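Local coordinates for phage tail sheath protein (Desulfitobacterium hafniense, PDB 3HXL) that probably forms the contractile sheath around the tail tube of a myovirus-type phage, at residues A[198-203]-A[229-234]. Numbering follows the deposited sequence.
Sequences FDFNTI and KKIQVV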
loop_
_atom_site.group_PDB
_atom_site.type_symbol
_atom_site.label_atom_id
_atom_site.label_comp_id
_atom_site.label_asym_id
_atom_site.label_seq_id
_atom_site.Cartn_x
_atom_site.Cartn_y
_atom_site.Cartn_z
ATOM N N PHE A 198 4.219 -7.353 -7.558
ATOM C CA PHE A 198 4.888 -7.030 -6.298
ATOM C C PHE A 198 4.315 -7.845 -5.150
ATOM O O PHE A 198 3.236 -8.424 -5.256
ATOM C CB PHE A 198 4.719 -5.545 -5.938
ATOM C CG PHE A 198 5.646 -4.618 -6.677
ATOM C CD1 PHE A 198 5.390 -4.255 -7.997
ATOM C CD2 PHE A 198 6.770 -4.094 -6.041
ATOM C CE1 PHE A 198 6.243 -3.379 -8.674
ATOM C CE2 PHE A 198 7.629 -3.221 -6.706
ATOM C CZ PHE A 198 7.366 -2.861 -8.027
ATOM N N ASP A 199 5.055 -7.916 -4.052
ATOM C CA ASP A 199 4.534 -8.597 -2.885
ATOM C C ASP A 199 3.975 -7.463 -2.038
ATOM O O ASP A 199 4.646 -6.451 -1.822
ATOM C CB ASP A 199 5.634 -9.361 -2.147
ATOM C CG ASP A 199 5.971 -10.681 -2.828
ATOM O OD1 ASP A 199 5.023 -11.423 -3.182
ATOM O OD2 ASP A 199 7.171 -10.981 -3.000
ATOM N N PHE A 200 2.727 -7.618 -1.606
ATOM C CA PHE A 200 2.051 -6.612 -0.794
ATOM C C PHE A 200 0.935 -7.268 0.013
ATOM O O PHE A 200 0.620 -8.439 -0.193
ATOM C CB PHE A 200 1.493 -5.493 -1.686
ATOM C CG PHE A 200 0.386 -5.933 -2.612
ATOM C CD1 PHE A 200 -0.951 -5.780 -2.250
ATOM C CD2 PHE A 200 0.684 -6.509 -3.842
ATOM C CE1 PHE A 200 -1.981 -6.199 -3.105
ATOM C CE2 PHE A 200 -0.335 -6.930 -4.700
ATOM C CZ PHE A 200 -1.669 -6.772 -4.327
ATOM N N ASN A 201 0.346 -6.519 0.936
ATOM C CA ASN A 201 -0.709 -7.058 1.779
ATOM C C ASN A 201 -2.052 -6.423 1.490
ATOM O O ASN A 201 -3.061 -7.111 1.368
ATOM C CB ASN A 201 -0.374 -6.828 3.259
ATOM C CG ASN A 201 0.916 -7.489 3.666
ATOM O OD1 ASN A 201 1.010 -8.712 3.704
ATOM N ND2 ASN A 201 1.923 -6.686 3.959
ATOM N N THR A 202 -2.054 -5.103 1.375
ATOM C CA THR A 202 -3.295 -4.386 1.153
ATOM C C THR A 202 -3.217 -3.285 0.110
ATOM O O THR A 202 -2.157 -2.701 -0.134
ATOM C CB THR A 202 -3.773 -3.747 2.456
ATOM O OG1 THR A 202 -2.936 -2.626 2.760
ATOM C CG2 THR A 202 -3.681 -4.747 3.597
ATOM N N ILE A 203 -4.362 -2.998 -0.496
ATOM C CA ILE A 203 -4.463 -1.942 -1.493
ATOM C C ILE A 203 -5.558 -0.975 -1.062
ATOM O O ILE A 203 -6.592 -1.394 -0.553
ATOM C CB ILE A 203 -4.850 -2.499 -2.878
ATOM C CG1 ILE A 203 -3.663 -3.236 -3.501
ATOM C CG2 ILE A 203 -5.325 -1.359 -3.770
ATOM C CD1 ILE A 203 -4.031 -4.046 -4.744
ATOM N N LYS A 229 -2.804 -15.817 -3.827
ATOM C CA LYS A 229 -2.061 -14.643 -3.376
ATOM C C LYS A 229 -3.013 -13.865 -2.475
ATOM O O LYS A 229 -3.800 -13.042 -2.940
ATOM C CB LYS A 229 -1.631 -13.783 -4.565
ATOM C CG LYS A 229 -0.611 -12.728 -4.205
ATOM C CD LYS A 229 -0.250 -11.864 -5.391
ATOM C CE LYS A 229 0.830 -10.863 -5.005
ATOM N NZ LYS A 229 0.954 -9.786 -6.020
ATOM N N LYS A 230 -2.931 -14.139 -1.178
ATOM C CA LYS A 230 -3.809 -13.512 -0.205
ATOM C C LYS A 230 -3.488 -12.053 0.105
ATOM O O LYS A 230 -2.458 -11.728 0.708
ATOM C CB LYS A 230 -3.824 -14.350 1.072
ATOM C CG LYS A 230 -4.153 -15.827 0.842
ATOM C CD LYS A 230 -5.579 -16.046 0.316
ATOM C CE LYS A 230 -5.856 -17.532 0.057
ATOM N NZ LYS A 230 -7.282 -17.810 -0.298
ATOM N N ILE A 231 -4.393 -11.178 -0.325
ATOM C CA ILE A 231 -4.278 -9.736 -0.131
ATOM C C ILE A 231 -5.686 -9.183 0.095
ATOM O O ILE A 231 -6.669 -9.913 -0.026
ATOM C CB ILE A 231 -3.673 -9.050 -1.388
ATOM C CG1 ILE A 231 -4.525 -9.363 -2.621
ATOM C CG2 ILE A 231 -2.248 -9.536 -1.635
ATOM C CD1 ILE A 231 -5.593 -8.330 -2.907
ATOM N N GLN A 232 -5.783 -7.903 0.437
ATOM C CA GLN A 232 -7.080 -7.264 0.614
ATOM C C GLN A 232 -7.082 -5.894 -0.042
ATOM O O GLN A 232 -6.036 -5.258 -0.198
ATOM C CB GLN A 232 -7.444 -7.096 2.098
ATOM C CG GLN A 232 -7.922 -8.370 2.815
ATOM C CD GLN A 232 -8.360 -8.087 4.254
ATOM O OE1 GLN A 232 -7.565 -7.623 5.076
ATOM N NE2 GLN A 232 -9.626 -8.366 4.561
ATOM N N VAL A 233 -8.271 -5.458 -0.440
ATOM C CA VAL A 233 -8.461 -4.151 -1.039
ATOM C C VAL A 233 -9.406 -3.399 -0.112
ATOM O O VAL A 233 -10.364 -3.976 0.411
ATOM C CB VAL A 233 -9.113 -4.239 -2.450
ATOM C CG1 VAL A 233 -8.208 -5.009 -3.393
ATOM C CG2 VAL A 233 -10.474 -4.890 -2.353
ATOM N N VAL A 234 -9.111 -2.122 0.100
ATOM C CA VAL A 234 -9.909 -1.263 0.963
ATOM C C VAL A 234 -10.590 -0.200 0.111
ATOM O O VAL A 234 -9.934 0.660 -0.484
ATOM C CB VAL A 234 -9.031 -0.564 2.022
ATOM C CG1 VAL A 234 -9.897 0.319 2.915
ATOM C CG2 VAL A 234 -8.297 -1.617 2.855
#
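Thr202 pairs with Gln232 and Ile203 with Val233 in parallel register, through three backbone hydrogen bonds that run from Asn201 and Ile203 to Gln232 and Val234. Asn201 O accepts from Gln232 N at 3.0 Å. Gln232 O in turn takes Ile203 N, and Ile203 O takes Val234 N at 2.7 Å, so the bonds alternate in direction along the ladder. Beta-branched Ile203, Val233 and Val234 suit this extended backbone.

Ahead of the strands, side chains take over. Ile231 lays CG2 over one face of the Phe200 ring, 4.0 Å from its centroid and 25° off the normal, a CH-pi contact that a flat aromatic ring readily accepts. Phe200 reaches it because CG stands between the backbone N and the carbonyl carbon (chi1 66°).

Lysine has the length to bridge the wider gap at the start: with its chain extended, Lys229 brings NZ to 2.8 Å from Phe198 O, almost in line with the carbonyl bond. Glu196 O accepts from the same ammonium group. Lys229 NZ also lies 3.4 Å from Phe200 CE2.

Thr202 and Gln232 face helix 263-276, where Thr202 OG1 is hydrogen-bonded to Ala271 O; Gln232 NE2, though buried, is satisfied by Glu244 O. Ile203 and Val233 pack on helix 210-227, the crossover of the beta-alpha-beta unit in the subtilisin-like domain; strand 35-40 flanks 202-204 on its other edge, and 246-255 continues the sheet beyond 232-236.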